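Local coordinates for protein glucanase (Klebsiella pneumoniae, PDB 5GY3) that probably hydrolyses internal beta-1,4-glucosidic linkages of cellulose and related beta-glucans, as a family 8 glycoside hydrolase, at residues A[127-135]-A[170-180]; A[59-67]-A[115-123]. All blocks are in the same frame, centred on the assembly; numbering follows the deposited sequence.

Contact 1 (A[127-135]-A[170-180]); sequences FAGRQVMLP and WRTLQTDGQAL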
loop_
_atom_site.group_PDB
_atom_site.type_symbol
_atom_site.label_atom_id
_atom_site.label_comp_id
_atom_site.label_asym_id
_atom_site.label_seq_id
_atom_site.Cartn_x
_atom_site.Cartn_y
_atom_site.Cartn_z
ATOM N N PHE A 127 -11.085 16.706 8.570
ATOM C CA PHE A 127 -10.131 17.087 9.611
ATOM C C PHE A 127 -9.139 18.087 9.034
ATOM O O PHE A 127 -8.664 17.906 7.911
ATOM C CB PHE A 127 -9.387 15.857 10.136
ATOM C CG PHE A 127 -8.742 16.050 11.488
ATOM C CD1 PHE A 127 -9.477 15.876 12.653
ATOM C CD2 PHE A 127 -7.398 16.365 11.589
ATOM C CE1 PHE A 127 -8.882 16.031 13.906
ATOM C CE2 PHE A 127 -6.796 16.520 12.828
ATOM C CZ PHE A 127 -7.544 16.350 13.995
ATOM N N ALA A 128 -8.833 19.140 9.802
ATOM C CA ALA A 128 -7.913 20.196 9.354
ATOM C C ALA A 128 -8.312 20.750 7.981
ATOM O O ALA A 128 -7.469 21.100 7.149
ATOM C CB ALA A 128 -6.465 19.690 9.350
ATOM N N GLY A 129 -9.615 20.841 7.739
ATOM C CA GLY A 129 -10.104 21.416 6.502
ATOM C C GLY A 129 -10.010 20.538 5.276
ATOM O O GLY A 129 -10.174 21.044 4.158
ATOM N N ARG A 130 -9.757 19.240 5.439
ATOM C CA ARG A 130 -9.590 18.334 4.311
ATOM C C ARG A 130 -10.261 16.999 4.608
ATOM O O ARG A 130 -10.564 16.677 5.759
ATOM C CB ARG A 130 -8.108 18.113 3.996
ATOM C CG ARG A 130 -7.468 19.367 3.429
ATOM C CD ARG A 130 -6.171 19.088 2.764
ATOM N NE ARG A 130 -5.496 20.322 2.370
ATOM C CZ ARG A 130 -5.643 20.913 1.192
ATOM N NH1 ARG A 130 -6.463 20.407 0.277
ATOM N NH2 ARG A 130 -4.961 22.027 0.930
ATOM N N GLN A 131 -10.509 16.233 3.539
ATOM C CA GLN A 131 -10.917 14.840 3.660
ATOM C C GLN A 131 -9.664 13.990 3.784
ATOM O O GLN A 131 -8.745 14.133 2.977
ATOM C CB GLN A 131 -11.727 14.386 2.444
ATOM C CG GLN A 131 -13.021 15.174 2.241
ATOM C CD GLN A 131 -13.960 15.036 3.420
ATOM O OE1 GLN A 131 -14.632 14.010 3.576
ATOM N NE2 GLN A 131 -14.012 16.067 4.266
ATOM N N VAL A 132 -9.627 13.118 4.793
ATOM C CA VAL A 132 -8.463 12.274 5.056
ATOM C C VAL A 132 -8.935 10.852 5.345
ATOM O O VAL A 132 -9.965 10.645 5.995
ATOM C CB VAL A 132 -7.599 12.812 6.226
ATOM C CG1 VAL A 132 -7.305 14.289 6.049
ATOM C CG2 VAL A 132 -8.288 12.630 7.538
ATOM N N MET A 133 -8.169 9.872 4.867
ATOM C CA MET A 133 -8.418 8.466 5.150
ATOM C C MET A 133 -7.581 8.027 6.350
ATOM O O MET A 133 -6.348 8.127 6.326
ATOM C CB MET A 133 -8.088 7.592 3.942
ATOM C CG MET A 133 -8.277 6.113 4.217
ATOM S SD MET A 133 -7.909 5.061 2.791
ATOM C CE MET A 133 -9.308 5.446 1.725
ATOM N N LEU A 134 -8.261 7.568 7.397
ATOM C CA LEU A 134 -7.602 7.027 8.577
ATOM C C LEU A 134 -6.926 5.696 8.249
ATOM O O LEU A 134 -7.374 4.973 7.356
ATOM C CB LEU A 134 -8.624 6.804 9.688
ATOM C CG LEU A 134 -9.379 8.036 10.211
ATOM C CD1 LEU A 134 -10.552 7.623 11.063
ATOM C CD2 LEU A 134 -8.433 8.901 11.008
ATOM N N PRO A 135 -5.852 5.337 8.971
ATOM C CA PRO A 135 -5.230 4.015 8.747
ATOM C C PRO A 135 -6.122 2.853 9.147
ATOM O O PRO A 135 -5.883 1.727 8.696
ATOM C CB PRO A 135 -3.972 4.059 9.625
ATOM C CG PRO A 135 -3.682 5.527 9.821
ATOM C CD PRO A 135 -5.037 6.189 9.853
ATOM N N TRP A 170 -14.152 10.615 -4.212
ATOM C CA TRP A 170 -12.824 10.029 -4.393
ATOM C C TRP A 170 -11.860 11.042 -4.992
ATOM O O TRP A 170 -10.672 11.067 -4.638
ATOM C CB TRP A 170 -12.900 8.772 -5.269
ATOM C CG TRP A 170 -13.404 7.577 -4.515
ATOM C CD1 TRP A 170 -14.611 6.935 -4.689
ATOM C CD2 TRP A 170 -12.748 6.908 -3.435
ATOM N NE1 TRP A 170 -14.730 5.897 -3.781
ATOM C CE2 TRP A 170 -13.599 5.857 -3.007
ATOM C CE3 TRP A 170 -11.517 7.087 -2.789
ATOM C CZ2 TRP A 170 -13.257 4.995 -1.963
ATOM C CZ3 TRP A 170 -11.174 6.211 -1.752
ATOM C CH2 TRP A 170 -12.048 5.194 -1.344
ATOM N N ARG A 171 -12.353 11.888 -5.897
ATOM C CA ARG A 171 -11.501 12.926 -6.463
ATOM C C ARG A 171 -11.078 13.931 -5.397
ATOM O O ARG A 171 -9.917 14.362 -5.363
ATOM C CB ARG A 171 -12.221 13.631 -7.612
ATOM C CG ARG A 171 -12.186 12.857 -8.905
ATOM C CD ARG A 171 -12.377 13.795 -10.085
ATOM N NE ARG A 171 -12.409 13.074 -11.348
ATOM C CZ ARG A 171 -12.760 13.627 -12.503
ATOM N NH1 ARG A 171 -13.106 14.909 -12.553
ATOM N NH2 ARG A 171 -12.774 12.897 -13.606
ATOM N N THR A 172 -12.003 14.307 -4.511
ATOM C CA THR A 172 -11.644 15.203 -3.415
ATOM C C THR A 172 -10.618 14.560 -2.494
ATOM O O THR A 172 -9.667 15.219 -2.054
ATOM C CB THR A 172 -12.899 15.598 -2.640
ATOM O OG1 THR A 172 -13.694 16.476 -3.450
ATOM C CG2 THR A 172 -12.535 16.297 -1.316
ATOM N N LEU A 173 -10.799 13.276 -2.178
ATOM C CA LEU A 173 -9.827 12.589 -1.328
ATOM C C LEU A 173 -8.455 12.581 -1.983
ATOM O O LEU A 173 -7.431 12.822 -1.324
ATOM C CB LEU A 173 -10.294 11.156 -1.029
ATOM C CG LEU A 173 -9.542 10.454 0.114
ATOM C CD1 LEU A 173 -9.946 11.037 1.486
ATOM C CD2 LEU A 173 -9.724 8.938 0.079
ATOM N N GLN A 174 -8.413 12.335 -3.290
ATOM C CA GLN A 174 -7.132 12.368 -3.990
ATOM C C GLN A 174 -6.520 13.763 -3.966
ATOM O O GLN A 174 -5.322 13.913 -3.698
ATOM C CB GLN A 174 -7.300 11.873 -5.422
ATOM C CG GLN A 174 -6.067 12.118 -6.252
ATOM C CD GLN A 174 -5.829 11.042 -7.268
ATOM O OE1 GLN A 174 -4.677 10.693 -7.556
ATOM N NE2 GLN A 174 -6.914 10.506 -7.832
ATOM N N THR A 175 -7.325 14.797 -4.237
ATOM C CA THR A 175 -6.833 16.169 -4.178
ATOM C C THR A 175 -6.277 16.498 -2.800
ATOM O O THR A 175 -5.193 17.078 -2.672
ATOM C CB THR A 175 -7.964 17.134 -4.524
ATOM O OG1 THR A 175 -8.311 16.985 -5.907
ATOM C CG2 THR A 175 -7.537 18.566 -4.241
ATOM N N ASP A 176 -7.026 16.144 -1.755
ATOM C CA ASP A 176 -6.611 16.468 -0.400
ATOM C C ASP A 176 -5.391 15.655 0.019
ATOM O O ASP A 176 -4.540 16.145 0.774
ATOM C CB ASP A 176 -7.783 16.240 0.555
ATOM C CG ASP A 176 -8.839 17.360 0.475
ATOM O OD1 ASP A 176 -8.540 18.410 -0.128
ATOM O OD2 ASP A 176 -9.956 17.198 1.029
ATOM N N GLY A 177 -5.299 14.403 -0.441
ATOM C CA GLY A 177 -4.180 13.561 -0.045
ATOM C C GLY A 177 -2.882 13.979 -0.708
ATOM O O GLY A 177 -1.818 13.984 -0.075
ATOM N N GLN A 178 -2.950 14.357 -1.983
ATOM C CA GLN A 178 -1.779 14.947 -2.617
ATOM C C GLN A 178 -1.380 16.249 -1.927
ATOM O O GLN A 178 -0.196 16.487 -1.675
ATOM C CB GLN A 178 -2.049 15.164 -4.101
ATOM C CG GLN A 178 -2.241 13.859 -4.847
ATOM C CD GLN A 178 -2.313 14.050 -6.342
ATOM O OE1 GLN A 178 -1.843 15.052 -6.876
ATOM N NE2 GLN A 178 -2.907 13.086 -7.028
ATOM N N ALA A 179 -2.359 17.089 -1.578
ATOM C CA ALA A 179 -2.026 18.351 -0.921
ATOM C C ALA A 179 -1.389 18.114 0.442
ATOM O O ALA A 179 -0.404 18.776 0.791
ATOM C CB ALA A 179 -3.266 19.233 -0.782
ATOM N N LEU A 180 -1.930 17.181 1.231
ATOM C CA LEU A 180 -1.335 16.906 2.539
ATOM C C LEU A 180 0.076 16.349 2.386
ATOM O O LEU A 180 1.010 16.811 3.050
ATOM C CB LEU A 180 -2.219 15.944 3.337
ATOM C CG LEU A 180 -3.455 16.569 3.991
ATOM C CD1 LEU A 180 -4.417 15.471 4.438
ATOM C CD2 LEU A 180 -3.065 17.502 5.177
HETATM O O HOH W 1 -6.901 12.710 1.533
#
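Asp176 of helix 170-180 grips strand 130-133 with both carboxylate oxygens, pinning the second strand of a beta hairpin to the helix it crosses. The hairpin turns through a type I' turn from Phe127 to Arg130, and its strand 130-133 runs across the helix at 89°, with the two axes 7.3 Å apart. The backbone N of Gln131 gives Asp176 OD2 a nearly straight bond of 2.7 Å, on the anti side of the carboxylate and 35° out of its plane. The other oxygen takes the salt bridge: NH1 of Arg130 lies 2.9 Å from Asp176 OD1, which it meets from above the carboxylate plane. Arg130 arrives there because its chain is stretched out from CG to NE, and Ala179 CB then lies over one face of its guanidinium, 3.5 Å from CZ. The looser, solvent side of the contact is made of Arg130, Ala179, Gln131 and Thr172, all partly exposed, with Asp176 buried between them. There Gln131 leads its amide away to Thr126 OG1 on the neighbouring strand, leaving its CG against Thr172 CG2.

Packing closes up where the side chains are buried. Val132 points away from the helix, yet its CG1 reaches Leu180 CD1 at 3.5 Å, crossing it at about a right angle. Leu173 CD1 packs against the Gln131 carbonyl, while CD2 of the same leucine meets the methyl of Met133. With CG anti to its backbone N (chi1 177°), Met133 runs out extended through SD, then bends so that CE meets the Trp170 ring at its edge; its side chain lies about 7 Å from that of Asp87, the predicted nucleophile. Between strand and helix one water donates to two carbonyls, Gln131 O at 2.7 Å and Leu173 O at 2.9 Å.

Contact 2 (A[59-67]-A[115-123]); sequences LRDKSNGLF and ITASLLKYT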
loop_
_atom_site.group_PDB
_atom_site.type_symbol
_atom_site.label_atom_id
_atom_site.label_comp_id
_atom_site.label_asym_id
_atom_site.label_seq_id
_atom_site.Cartn_x
_atom_site.Cartn_y
_atom_site.Cartn_z
ATOM N N LEU A 59 -11.759 -12.980 6.638
ATOM C CA LEU A 59 -11.414 -11.691 7.226
ATOM C C LEU A 59 -12.513 -10.638 7.161
ATOM O O LEU A 59 -12.334 -9.561 7.740
ATOM C CB LEU A 59 -10.142 -11.142 6.567
ATOM C CG LEU A 59 -8.881 -11.981 6.763
ATOM C CD1 LEU A 59 -7.694 -11.326 6.055
ATOM C CD2 LEU A 59 -8.583 -12.199 8.253
ATOM N N ARG A 60 -13.638 -10.896 6.498
ATOM C CA ARG A 60 -14.654 -9.854 6.384
ATOM C C ARG A 60 -15.160 -9.433 7.760
ATOM O O ARG A 60 -15.525 -10.273 8.588
ATOM C CB ARG A 60 -15.826 -10.317 5.528
ATOM C CG ARG A 60 -16.876 -9.229 5.346
ATOM C CD ARG A 60 -16.433 -8.218 4.303
ATOM N NE ARG A 60 -16.568 -8.797 2.967
ATOM C CZ ARG A 60 -16.774 -8.098 1.854
ATOM N NH1 ARG A 60 -16.875 -6.774 1.895
ATOM N NH2 ARG A 60 -16.888 -8.735 0.695
ATOM N N ASP A 61 -15.167 -8.121 8.003
ATOM C CA ASP A 61 -15.800 -7.534 9.178
ATOM C C ASP A 61 -17.234 -7.178 8.804
ATOM O O ASP A 61 -17.473 -6.200 8.091
ATOM C CB ASP A 61 -15.027 -6.301 9.648
ATOM C CG ASP A 61 -15.591 -5.692 10.931
ATOM O OD1 ASP A 61 -16.761 -5.959 11.270
ATOM O OD2 ASP A 61 -14.852 -4.931 11.600
ATOM N N LYS A 62 -18.196 -7.969 9.290
ATOM C CA LYS A 62 -19.579 -7.793 8.858
ATOM C C LYS A 62 -20.217 -6.528 9.417
ATOM O O LYS A 62 -21.256 -6.098 8.905
ATOM C CB LYS A 62 -20.410 -9.009 9.263
ATOM C CG LYS A 62 -20.017 -10.304 8.560
ATOM C CD LYS A 62 -20.755 -10.467 7.253
ATOM C CE LYS A 62 -20.424 -11.812 6.606
ATOM N NZ LYS A 62 -20.604 -12.950 7.559
ATOM N N SER A 63 -19.625 -5.923 10.448
ATOM C CA SER A 63 -20.225 -4.728 11.029
ATOM C C SER A 63 -20.048 -3.513 10.128
ATOM O O SER A 63 -20.861 -2.585 10.177
ATOM C CB SER A 63 -19.638 -4.457 12.416
ATOM O OG SER A 63 -18.277 -4.056 12.349
ATOM N N ASN A 64 -19.009 -3.492 9.299
ATOM C CA ASN A 64 -18.786 -2.325 8.458
ATOM C C ASN A 64 -18.378 -2.659 7.030
ATOM O O ASN A 64 -18.162 -1.734 6.247
ATOM C CB ASN A 64 -17.735 -1.385 9.097
ATOM C CG ASN A 64 -16.388 -2.053 9.327
ATOM O OD1 ASN A 64 -16.041 -3.045 8.680
ATOM N ND2 ASN A 64 -15.607 -1.494 10.247
ATOM N N GLY A 65 -18.281 -3.935 6.657
ATOM C CA GLY A 65 -17.928 -4.292 5.295
ATOM C C GLY A 65 -16.449 -4.258 4.970
ATOM O O GLY A 65 -16.081 -4.550 3.820
ATOM N N LEU A 66 -15.586 -3.919 5.931
ATOM C CA LEU A 66 -14.150 -3.908 5.704
ATOM C C LEU A 66 -13.586 -5.263 6.150
ATOM O O LEU A 66 -14.321 -6.249 6.232
ATOM C CB LEU A 66 -13.530 -2.700 6.407
ATOM C CG LEU A 66 -14.047 -1.352 5.875
ATOM C CD1 LEU A 66 -13.547 -0.218 6.752
ATOM C CD2 LEU A 66 -13.571 -1.172 4.440
ATOM N N PHE A 67 -12.290 -5.343 6.424
ATOM C CA PHE A 67 -11.655 -6.625 6.693
ATOM C C PHE A 67 -10.750 -6.520 7.911
ATOM O O PHE A 67 -9.954 -5.581 8.014
ATOM C CB PHE A 67 -10.840 -7.098 5.478
ATOM C CG PHE A 67 -11.655 -7.210 4.223
ATOM C CD1 PHE A 67 -11.812 -6.121 3.383
ATOM C CD2 PHE A 67 -12.288 -8.396 3.897
ATOM C CE1 PHE A 67 -12.589 -6.221 2.228
ATOM C CE2 PHE A 67 -13.053 -8.508 2.743
ATOM C CZ PHE A 67 -13.210 -7.416 1.916
ATOM N N ILE A 115 -17.030 -2.319 -0.840
ATOM C CA ILE A 115 -15.843 -1.987 -0.056
ATOM C C ILE A 115 -15.502 -0.511 -0.191
ATOM O O ILE A 115 -15.185 0.149 0.807
ATOM C CB ILE A 115 -14.659 -2.880 -0.476
ATOM C CG1 ILE A 115 -15.025 -4.359 -0.268
ATOM C CG2 ILE A 115 -13.375 -2.489 0.289
ATOM C CD1 ILE A 115 -14.131 -5.336 -1.025
ATOM N N THR A 116 -15.562 0.041 -1.415
ATOM C CA THR A 116 -15.239 1.460 -1.557
ATOM C C THR A 116 -16.271 2.332 -0.849
ATOM O O THR A 116 -15.913 3.352 -0.253
ATOM C CB THR A 116 -15.094 1.872 -3.027
ATOM O OG1 THR A 116 -16.296 1.599 -3.758
ATOM C CG2 THR A 116 -13.936 1.132 -3.670
ATOM N N ALA A 117 -17.550 1.948 -0.885
ATOM C CA ALA A 117 -18.542 2.693 -0.109
ATOM C C ALA A 117 -18.250 2.595 1.384
ATOM O O ALA A 117 -18.385 3.587 2.118
ATOM C CB ALA A 117 -19.951 2.192 -0.417
ATOM N N SER A 118 -17.827 1.413 1.845
ATOM C CA SER A 118 -17.442 1.248 3.247
ATOM C C SER A 118 -16.220 2.089 3.598
ATOM O O SER A 118 -16.135 2.649 4.698
ATOM C CB SER A 118 -17.162 -0.227 3.552
ATOM O OG SER A 118 -18.360 -0.973 3.637
ATOM N N LEU A 119 -15.249 2.170 2.695
ATOM C CA LEU A 119 -14.083 2.999 2.969
ATOM C C LEU A 119 -14.477 4.461 3.161
ATOM O O LEU A 119 -14.009 5.117 4.093
ATOM C CB LEU A 119 -13.057 2.848 1.853
ATOM C CG LEU A 119 -12.242 1.557 1.910
ATOM C CD1 LEU A 119 -11.524 1.370 0.583
ATOM C CD2 LEU A 119 -11.233 1.632 3.058
ATOM N N LEU A 120 -15.327 4.997 2.277
ATOM C CA LEU A 120 -15.738 6.389 2.442
ATOM C C LEU A 120 -16.539 6.577 3.725
ATOM O O LEU A 120 -16.353 7.570 4.445
ATOM C CB LEU A 120 -16.556 6.857 1.235
ATOM C CG LEU A 120 -15.792 6.908 -0.087
ATOM C CD1 LEU A 120 -16.736 7.320 -1.220
ATOM C CD2 LEU A 120 -14.579 7.836 -0.007
ATOM N N LYS A 121 -17.431 5.633 4.035
ATOM C CA LYS A 121 -18.319 5.830 5.174
ATOM C C LYS A 121 -17.570 5.737 6.503
ATOM O O LYS A 121 -17.806 6.542 7.412
ATOM C CB LYS A 121 -19.453 4.812 5.131
ATOM C CG LYS A 121 -20.383 4.906 6.322
ATOM C CD LYS A 121 -21.576 3.993 6.162
ATOM C CE LYS A 121 -22.491 4.122 7.376
ATOM N NZ LYS A 121 -23.632 3.183 7.277
ATOM N N TYR A 122 -16.655 4.774 6.635
ATOM C CA TYR A 122 -16.060 4.457 7.930
ATOM C C TYR A 122 -14.619 4.898 8.125
ATOM O O TYR A 122 -14.176 4.972 9.278
ATOM C CB TYR A 122 -16.121 2.948 8.179
ATOM C CG TYR A 122 -17.527 2.434 8.276
ATOM C CD1 TYR A 122 -18.266 2.586 9.447
ATOM C CD2 TYR A 122 -18.120 1.784 7.201
ATOM C CE1 TYR A 122 -19.565 2.108 9.533
ATOM C CE2 TYR A 122 -19.412 1.305 7.279
ATOM C CZ TYR A 122 -20.127 1.467 8.445
ATOM O OH TYR A 122 -21.410 0.982 8.507
ATOM N N THR A 123 -13.852 5.145 7.060
ATOM C CA THR A 123 -12.449 5.505 7.245
ATOM C C THR A 123 -12.108 6.929 6.827
ATOM O O THR A 123 -11.020 7.410 7.169
ATOM C CB THR A 123 -11.506 4.541 6.490
ATOM O OG1 THR A 123 -11.465 4.872 5.091
ATOM C CG2 THR A 123 -11.940 3.087 6.668
HETATM O O HOH W 2 -18.048 -3.610 2.095
#
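Leu66 pushes its forked end against helix 115-123, and the two methyls part there: CD2 settles between Ser118 CB and Leu119 CD2, the latter at 3.9 Å, while CD1 lies against Thr123 CG2 at 3.7 Å. Beside this knob Gly65 presents bare backbone to the helix, its CA 3.7 Å from Ser118 OG. Ser118 packs into the dip left by the glycine and donates to Asn64 O at 2.7 Å, tilted 19° from the carbonyl plane. Ala114 O, one helical turn back, competes for the same proton, and a water donates to Ser118 OG and to Gly65 O.

Further along the helix, Asn64 CB sits almost centrally over one face of the Tyr122 ring, a CH-pi contact 3.6 Å from the centroid, with Lys121 CG over the opposite face. Asn64 CG takes the position between backbone N and carbonyl carbon (chi1 59°), from which OD1 accepts Leu66 N in an Asx turn that keeps the loop tightly curled. At the other end Ile115 CD1 meets the edge of the Phe67 ring at 3.7 Å. The face of the Arg60 guanidinium rests on Phe67 CZ; its NH1 bonds Gly65 O and lies against Ile115 CG1, while NE is salt-bridged to Asp56 of helix 45-59.

The loop thus joins the end of helix 45-59 to the flank of helix 106-123. Helix 86-103 is packed alongside, with Ala93 touching Ile115 and Thr90 touching Leu119, while Trp170 of helix 167-183 reaches Thr116 and Leu119.

Helix 106-123 connects the two contacts: it supplies 115-123 to contact 2 and then leads through strand 124-127 into the hairpin of contact 1. The join is direct, since Leu134 N lies 2.8 Å from Thr123 O, a probable hydrogen bond, and the Trp170 ring packs on Leu120. Contact 1 is the more buried, a strand laid over a helix and held by a carboxylate that takes a salt bridge and a backbone N-H, with apolar packing beside it. Contact 2 is partly buried and has no salt bridge across it; a curled loop meets its helix through a serine hydroxyl, a CH-pi contact and leucine packing. Their centres are 18 Å apart.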